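Endoglucanase (Clostridium thermocellum, PDB 2E4T) hydrolyses internal beta-1,4-glucan linkages of cellulose, and probably of xyloglucan, through its glycoside hydrolase family 44 catalytic module. Local coordinates at residues T400-N405 and W477-G482; T408-K413 and A509-L514. All coordinates share one frame; numbering follows the deposited sequence. Where two conformers were deposited one is given.

Overall arrangement
Both contacts join the helix that follows the last strand of the TIM-like barrel, and the loop after it, to the beta domain alongside. The barrel side is supplied by one continuous piece of chain: helix 398-408, which follows the barrel strand 388-391, gives 400-405 to contact 1, and the loop leaving it gives 408-413 to contact 2. The beta side comes from strands 474-480 and 508-514, antiparallel neighbours in the mixed sheet. Along the chain the order is 400-405, 408-413, 477-482, 509-514, so the two pairings cross. Their centres lie about 10 Å apart, and together they lay the helix and its exit loop against two adjacent strands at the domain interface.

Contact 1. Residues T400-N405 and W477-G482; sequences TEAGIN and WAFDRG. With ZN (zinc ion), chain B.
Phe479 presents one face of its ring to the methyl of Ala402, a CH-pi contact in which CB of Ala402 lies 3.9 Å from the ring centroid and 18° off the normal. The methyl is displaced toward the rim, and its nearest ring atom is CD2 of Phe479. Farther along the ring, Phe479 CE2 comes to 3.6 Å from the backbone O of Ala402, while Gly403 N meets the ring obliquely. A chi1 of 64° sets CG of Phe479 between its own backbone N and carbonyl carbon, and the ring reaches the helix from there. This is helix-on-sheet packing at the domain interface: helix 398-408, on the barrel side, lies against strand 474-480 of the beta domain, and Ile368 and Ile486 add further apolar cover to the phenylalanine. One residue before Ala402, Glu401 turns to the zinc ion instead. With CG beside the backbone N and the chain extended beyond it, Glu401 binds the metal closely through OE1, at 1.9 Å from the zinc, whereas the approach of Glu401 OE2 is long, at 2.7 Å. Asp35, through OD2, and the backbone O of Ala395 bind the same ion.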
ATOM      1  N   THR A 400      11.533   3.065   9.490  1.00  5.45           N
ATOM      2  CA  THR A 400      10.644   2.970   8.337  1.00  5.32           C
ATOM      3  C   THR A 400      10.344   4.374   7.814  1.00  5.19           C
ATOM      4  O   THR A 400      10.307   4.636   6.583  1.00  5.54           O
ATOM      5  CB  THR A 400       9.328   2.278   8.743  1.00  5.61           C
ATOM      6  OG1 THR A 400       9.613   1.110   9.491  1.00  6.44           O
ATOM      7  CG2 THR A 400       8.456   2.007   7.554  1.00  6.19           C
ATOM      8  N   GLU A 401      10.072   5.307   8.737  1.00  5.29           N
ATOM      9  CA  GLU A 401       9.758   6.677   8.360  1.00  5.30           C
ATOM     10  C   GLU A 401      10.914   7.339   7.628  1.00  5.00           C
ATOM     11  O   GLU A 401      10.713   8.072   6.645  1.00  5.52           O
ATOM     12  CB  GLU A 401       9.376   7.473   9.614  1.00  5.34           C
ATOM     13  CG  GLU A 401       8.034   7.021  10.155  1.00  5.62           C
ATOM     14  CD  GLU A 401       7.737   7.592  11.552  1.00  4.99           C
ATOM     15  OE1 GLU A 401       8.698   7.797  12.372  1.00  5.72           O
ATOM     16  OE2 GLU A 401       6.538   7.794  11.882  1.00  5.74           O
ATOM     17  N   ALA A 402      12.162   7.105   8.094  1.00  5.22           N
ATOM     18  CA  ALA A 402      13.338   7.624   7.393  1.00  5.33           C
ATOM     19  C   ALA A 402      13.376   7.041   5.963  1.00  5.29           C
ATOM     20  O   ALA A 402      13.757   7.738   5.014  1.00  5.55           O
ATOM     21  CB  ALA A 402      14.594   7.273   8.141  1.00  6.11           C
ATOM     22  N   GLY A 403      13.056   5.746   5.817  1.00  5.26           N
ATOM     23  CA  GLY A 403      13.049   5.124   4.496  1.00  5.63           C
ATOM     24  C   GLY A 403      12.079   5.819   3.537  1.00  5.41           C
ATOM     25  O   GLY A 403      12.383   5.998   2.339  1.00  6.46           O
ATOM     26  N   ILE A 404      10.911   6.221   4.070  1.00  5.07           N
ATOM     27  CA  ILE A 404       9.944   6.976   3.262  1.00  4.85           C
ATOM     28  C   ILE A 404      10.506   8.376   2.927  1.00  4.88           C
ATOM     29  O   ILE A 404      10.510   8.794   1.760  1.00  5.18           O
ATOM     30  CB  ILE A 404       8.580   7.081   3.998  1.00  5.27           C
ATOM     31  CG1 ILE A 404       7.969   5.688   4.151  1.00  5.70           C
ATOM     32  CG2 ILE A 404       7.666   8.032   3.268  1.00  6.04           C
ATOM     33  CD1 ILE A 404       6.802   5.634   5.138  1.00  7.02           C
ATOM     34  N   ASN A 405      10.945   9.127   3.965  1.00  4.98           N
ATOM     35  CA  ASN A 405      11.435  10.490   3.714  1.00  4.94           C
ATOM     36  C   ASN A 405      12.644  10.510   2.796  1.00  4.96           C
ATOM     37  O   ASN A 405      12.886  11.529   2.121  1.00  5.52           O
ATOM     38  CB  ASN A 405      11.775  11.195   5.038  1.00  5.19           C
ATOM     39  CG  ASN A 405      10.544  11.735   5.723  1.00  6.26           C
ATOM     40  OD1 ASN A 405       9.507  12.009   5.132  1.00  7.10           O
ATOM     41  ND2 ASN A 405      10.700  11.936   7.066  1.00  7.73           N
ATOM     42  N   TRP A 477      22.485  12.754   0.966  1.00  5.99           N
ATOM     43  CA  TRP A 477      21.756  12.694   2.221  1.00  6.24           C
ATOM     44  C   TRP A 477      21.656  11.232   2.649  1.00  6.07           C
ATOM     45  O   TRP A 477      21.516  10.355   1.790  1.00  7.24           O
ATOM     46  CB  TRP A 477      20.343  13.304   2.054  1.00  6.78           C
ATOM     47  CG  TRP A 477      20.366  14.784   1.866  1.00  6.97           C
ATOM     48  CD1 TRP A 477      20.070  15.709   2.861  1.00  8.77           C
ATOM     49  CD2 TRP A 477      20.644  15.540   0.702  1.00  7.98           C
ATOM     50  NE1 TRP A 477      20.139  16.961   2.370  1.00 10.32           N
ATOM     51  CE2 TRP A 477      20.507  16.903   1.058  1.00  9.39           C
ATOM     52  CE3 TRP A 477      20.977  15.217  -0.611  1.00  9.31           C
ATOM     53  CZ2 TRP A 477      20.702  17.951   0.143  1.00 11.02           C
ATOM     54  CZ3 TRP A 477      21.160  16.232  -1.536  1.00 10.20           C
ATOM     55  CH2 TRP A 477      21.039  17.569  -1.137  1.00 11.41           C
ATOM     56  N   ALA A 478      21.771  10.953   3.950  1.00  5.46           N
ATOM     57  CA  ALA A 478      21.809   9.539   4.349  1.00  5.88           C
ATOM     58  C   ALA A 478      21.286   9.365   5.765  1.00  5.53           C
ATOM     59  O   ALA A 478      21.281  10.289   6.580  1.00  5.95           O
ATOM     60  CB  ALA A 478      23.237   8.979   4.260  1.00  7.16           C
ATOM     61  N   PHE A 479      20.873   8.114   6.038  1.00  5.80           N
ATOM     62  CA  PHE A 479      20.656   7.665   7.412  1.00  5.57           C
ATOM     63  C   PHE A 479      21.410   6.347   7.626  1.00  5.97           C
ATOM     64  O   PHE A 479      21.852   5.666   6.693  1.00  6.75           O
ATOM     65  CB  PHE A 479      19.160   7.543   7.786  1.00  5.88           C
ATOM     66  CG  PHE A 479      18.379   6.493   7.014  1.00  5.49           C
ATOM     67  CD1 PHE A 479      18.396   5.155   7.397  1.00  6.42           C
ATOM     68  CD2 PHE A 479      17.584   6.854   5.917  1.00  5.79           C
ATOM     69  CE1 PHE A 479      17.629   4.219   6.741  1.00  6.48           C
ATOM     70  CE2 PHE A 479      16.803   5.914   5.268  1.00  6.00           C
ATOM     71  CZ  PHE A 479      16.801   4.585   5.685  1.00  6.09           C
ATOM     72  N   ASP A 480      21.609   6.017   8.922  1.00  6.18           N
ATOM     73  CA  ASP A 480      22.496   4.915   9.275  1.00  6.53           C
ATOM     74  C   ASP A 480      22.186   4.536  10.744  1.00  6.65           C
ATOM     75  O   ASP A 480      21.226   5.051  11.330  1.00  7.07           O
ATOM     76  CB  ASP A 480      23.967   5.270   9.028  1.00  7.87           C
ATOM     77  CG  ASP A 480      24.354   6.548   9.738  1.00  8.43           C
ATOM     78  OD1 ASP A 480      23.849   6.813  10.874  1.00  9.96           O
ATOM     79  OD2 ASP A 480      25.205   7.286   9.166  1.00 11.61           O
ATOM     80  N   ARG A 481      22.993   3.668  11.336  1.00  7.16           N
ATOM     81  CA  ARG A 481      22.739   3.256  12.742  1.00  7.53           C
ATOM     82  C   ARG A 481      22.893   4.403  13.705  1.00  7.54           C
ATOM     83  O   ARG A 481      22.325   4.352  14.815  1.00  9.32           O
ATOM     84  CB  ARG A 481      23.641   2.095  13.121  1.00  7.92           C
ATOM     85  CG  ARG A 481      23.089   0.811  12.583  1.00  8.73           C
ATOM     86  CD  ARG A 481      24.014  -0.340  12.728  1.00  8.39           C
ATOM     87  NE  ARG A 481      25.198  -0.181  11.890  1.00  8.18           N
ATOM     88  CZ  ARG A 481      26.177  -1.076  11.799  1.00  9.61           C
ATOM     89  NH1 ARG A 481      26.106  -2.205  12.533  1.00 10.36           N
ATOM     90  NH2 ARG A 481      27.225  -0.837  11.031  1.00 12.01           N
ATOM     91  N   GLY A 482      23.694   5.391  13.378  1.00  8.03           N
ATOM     92  CA  GLY A 482      23.861   6.518  14.298  1.00  8.60           C
ATOM     93  C   GLY A 482      22.583   7.303  14.512  1.00  8.72           C
ATOM     94  O   GLY A 482      22.346   7.864  15.608  1.00 10.89           O
TER
HETATM   95 ZN    ZN B 700       8.029   8.380  14.091  0.88  4.99          ZN

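Contact 2. Residues T408-K413 and A509-L514; sequences TNYDGK and ACHIVL
The loop that follows helix 398-408 packs against two side chains that strand 508-514 turns toward it, His511 and Val513, where the barrel domain meets the mixed sheet of the beta domain. Tyr410 and His511 form an edge-to-face aromatic pair: the edge of the tyrosine is directed at the imidazole face, with centroids 4.2 Å apart and planes inclined at 50°. The closest approach is on the CD2-CE2 side of Tyr410, where CD2 lies 3.3 Å from CE1 of His511. With chi1 at -171°, CG of His511 lies opposite its backbone N, and the imidazole extends from the strand to the tyrosine. Two residues on, Val513 offers its CG2 methyl to the phenol end of the same ring, at 3.5 Å from OH of Tyr410 and 3.8 Å from its CZ. Trp477, on the neighbouring strand, also meets the tyrosine ring. Beyond Tyr410 the loop is shaped by an Asx turn, in which Lys413 N donates to OD1 of Asp411 over 2.9 Å, from above the carboxylate plane. His511 is held at both ring nitrogens, ND1 by the backbone O of Leu406 and NE2 by His447 ND1. These two hydrogen bonds fix the rotation of the buried imidazole and so the face it turns to Tyr410; since a carbonyl oxygen can only accept, ND1 should be the donor and NE2 probably the acceptor.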
ATOM      1  N   THR A 408      10.675  11.004  -0.235  1.00  5.38           N
ATOM      2  CA  THR A 408       9.666  12.046  -0.348  1.00  5.34           C
ATOM      3  C   THR A 408      10.104  13.401   0.157  1.00  5.49           C
ATOM      4  O   THR A 408       9.428  14.410  -0.161  1.00  6.59           O
ATOM      5  CB  THR A 408       8.378  11.633   0.420  1.00  5.67           C
ATOM      6  OG1 THR A 408       8.794  11.542   1.796  1.00  5.73           O
ATOM      7  CG2 THR A 408       7.785  10.359  -0.091  1.00  6.07           C
ATOM      8  N   ASN A 409      11.142  13.464   0.989  1.00  5.58           N
ATOM      9  CA  ASN A 409      11.477  14.736   1.652  1.00  5.95           C
ATOM     10  C   ASN A 409      12.863  14.546   2.270  1.00  6.47           C
ATOM     11  O   ASN A 409      13.041  14.529   3.513  1.00  7.46           O
ATOM     12  CB  ASN A 409      10.435  15.110   2.688  1.00  6.66           C
ATOM     13  CG  ASN A 409      10.587  16.548   3.145  1.00  7.29           C
ATOM     14  OD1 ASN A 409      11.610  17.213   2.869  1.00  7.95           O
ATOM     15  ND2 ASN A 409       9.557  17.065   3.787  1.00  8.66           N
ATOM     16  N   TYR A 410      13.873  14.385   1.420  1.00  6.04           N
ATOM     17  CA  TYR A 410      15.163  13.989   1.953  1.00  6.80           C
ATOM     18  C   TYR A 410      15.919  15.111   2.662  1.00  7.03           C
ATOM     19  O   TYR A 410      16.810  14.827   3.472  1.00  8.00           O
ATOM     20  CB  TYR A 410      16.052  13.314   0.874  1.00  7.13           C
ATOM     21  CG  TYR A 410      16.343  14.184  -0.313  1.00  7.55           C
ATOM     22  CD1 TYR A 410      17.304  15.191  -0.290  1.00  8.61           C
ATOM     23  CD2 TYR A 410      15.647  14.007  -1.499  1.00  8.32           C
ATOM     24  CE1 TYR A 410      17.526  15.964  -1.442  1.00  8.91           C
ATOM     25  CE2 TYR A 410      15.855  14.793  -2.618  1.00  9.97           C
ATOM     26  CZ  TYR A 410      16.787  15.745  -2.591  1.00  9.33           C
ATOM     27  OH  TYR A 410      16.981  16.514  -3.716  1.00 12.31           O
ATOM     28  N   ASP A 411      15.599  16.371   2.299  1.00  7.19           N
ATOM     29  CA  ASP A 411      16.305  17.526   2.794  1.00  8.29           C
ATOM     30  C   ASP A 411      15.491  18.323   3.806  1.00  9.12           C
ATOM     31  O   ASP A 411      15.948  19.379   4.262  1.00 10.83           O
ATOM     32  CB  ASP A 411      16.777  18.406   1.626  1.00  8.41           C
ATOM     33  CG  ASP A 411      15.640  18.907   0.781  1.00  7.41           C
ATOM     34  OD1 ASP A 411      14.457  18.694   1.143  1.00  7.28           O
ATOM     35  OD2 ASP A 411      15.924  19.510  -0.303  1.00  9.74           O
ATOM     36  N   GLY A 412      14.287  17.864   4.171  1.00  8.78           N
ATOM     37  CA  GLY A 412      13.444  18.567   5.112  1.00  9.93           C
ATOM     38  C   GLY A 412      12.703  19.749   4.499  1.00  9.81           C
ATOM     39  O   GLY A 412      11.910  20.417   5.201  1.00 13.73           O
ATOM     40  N   LYS A 413      12.949  20.062   3.219  1.00  8.03           N
ATOM     41  CA  LYS A 413      12.271  21.185   2.557  1.00  8.47           C
ATOM     42  C   LYS A 413      11.612  20.762   1.262  1.00  7.81           C
ATOM     43  O   LYS A 413      11.306  21.585   0.402  1.00  9.25           O
ATOM     44  CB  LYS A 413      13.183  22.383   2.369  1.00 10.28           C
ATOM     45  CG  LYS A 413      14.341  22.130   1.550  1.00 11.54           C
ATOM     46  CD  LYS A 413      15.261  23.342   1.429  1.00 14.85           C
ATOM     47  CE  LYS A 413      16.475  23.019   0.526  1.00 15.61           C
ATOM     48  NZ  LYS A 413      17.352  24.214   0.280  1.00 19.47           N
ATOM     49  N   ALA A 509      21.867   3.962   4.137  1.00  5.86           N
ATOM     50  CA  ALA A 509      20.995   4.294   3.036  1.00  5.66           C
ATOM     51  C   ALA A 509      21.266   5.718   2.613  1.00  5.74           C
ATOM     52  O   ALA A 509      21.181   6.633   3.435  1.00  7.08           O
ATOM     53  CB  ALA A 509      19.518   4.165   3.450  1.00  6.34           C
ATOM     54  N   CYS A 510      21.580   5.930   1.323  1.00  6.06           N
ATOM     55  CA  CYS A 510      21.908   7.235   0.824  1.00  6.30           C
ATOM     56  C   CYS A 510      21.026   7.633  -0.364  1.00  5.69           C
ATOM     57  O   CYS A 510      20.537   6.789  -1.112  1.00  6.02           O
ATOM     58  CB  CYS A 510      23.361   7.165   0.134  0.60  5.61           C
ATOM     59  SG  CYS A 510      24.692   6.564   1.158  0.60  7.75           S
ATOM     60  N   HIS A 511      20.880   8.955  -0.490  1.00  5.44           N
ATOM     61  CA  HIS A 511      20.239   9.565  -1.675  1.00  5.21           C
ATOM     62  C   HIS A 511      21.275  10.556  -2.215  1.00  5.37           C
ATOM     63  O   HIS A 511      21.647  11.514  -1.537  1.00  5.98           O
ATOM     64  CB  HIS A 511      18.955  10.285  -1.242  1.00  5.74           C
ATOM     65  CG  HIS A 511      18.115  10.768  -2.385  1.00  5.61           C
ATOM     66  ND1 HIS A 511      16.752  10.885  -2.259  1.00  5.75           N
ATOM     67  CD2 HIS A 511      18.403  11.257  -3.641  1.00  6.41           C
ATOM     68  CE1 HIS A 511      16.261  11.409  -3.387  1.00  6.08           C
ATOM     69  NE2 HIS A 511      17.224  11.639  -4.257  1.00  6.13           N
ATOM     70  N   ILE A 512      21.726  10.265  -3.449  1.00  5.72           N
ATOM     71  CA  ILE A 512      22.729  11.089  -4.126  1.00  5.86           C
ATOM     72  C   ILE A 512      21.974  11.897  -5.202  1.00  5.87           C
ATOM     73  O   ILE A 512      21.141  11.343  -5.921  1.00  6.21           O
ATOM     74  CB  ILE A 512      23.782  10.203  -4.804  1.00  6.45           C
ATOM     75  CG1 ILE A 512      24.453   9.282  -3.781  1.00  7.60           C
ATOM     76  CG2 ILE A 512      24.799  11.059  -5.570  1.00  7.98           C
ATOM     77  CD1 ILE A 512      25.348   8.209  -4.422  1.00  9.63           C
ATOM     78  N   VAL A 513      22.284  13.205  -5.304  1.00  6.16           N
ATOM     79  CA  VAL A 513      21.656  14.060  -6.303  1.00  6.58           C
ATOM     80  C   VAL A 513      22.787  14.673  -7.125  1.00  6.52           C
ATOM     81  O   VAL A 513      23.544  15.522  -6.644  1.00  7.08           O
ATOM     82  CB  VAL A 513      20.807  15.159  -5.667  1.00  7.78           C
ATOM     83  CG1 VAL A 513      20.090  15.963  -6.778  1.00  9.22           C
ATOM     84  CG2 VAL A 513      19.786  14.573  -4.657  1.00  8.49           C
ATOM     85  N   LEU A 514      22.931  14.164  -8.362  1.00  6.93           N
ATOM     86  CA  LEU A 514      23.969  14.609  -9.279  1.00  7.07           C
ATOM     87  C   LEU A 514      23.473  15.717 -10.148  1.00  7.43           C
ATOM     88  O   LEU A 514      22.370  15.678 -10.683  1.00  7.65           O
ATOM     89  CB  LEU A 514      24.421  13.456 -10.133  1.00  7.64           C
ATOM     90  CG  LEU A 514      25.195  12.364  -9.416  1.00  8.29           C
ATOM     91  CD1 LEU A 514      25.095  11.076 -10.126  1.00 11.54           C
ATOM     92  CD2 LEU A 514      26.694  12.800  -9.293  1.00  9.95           C
TER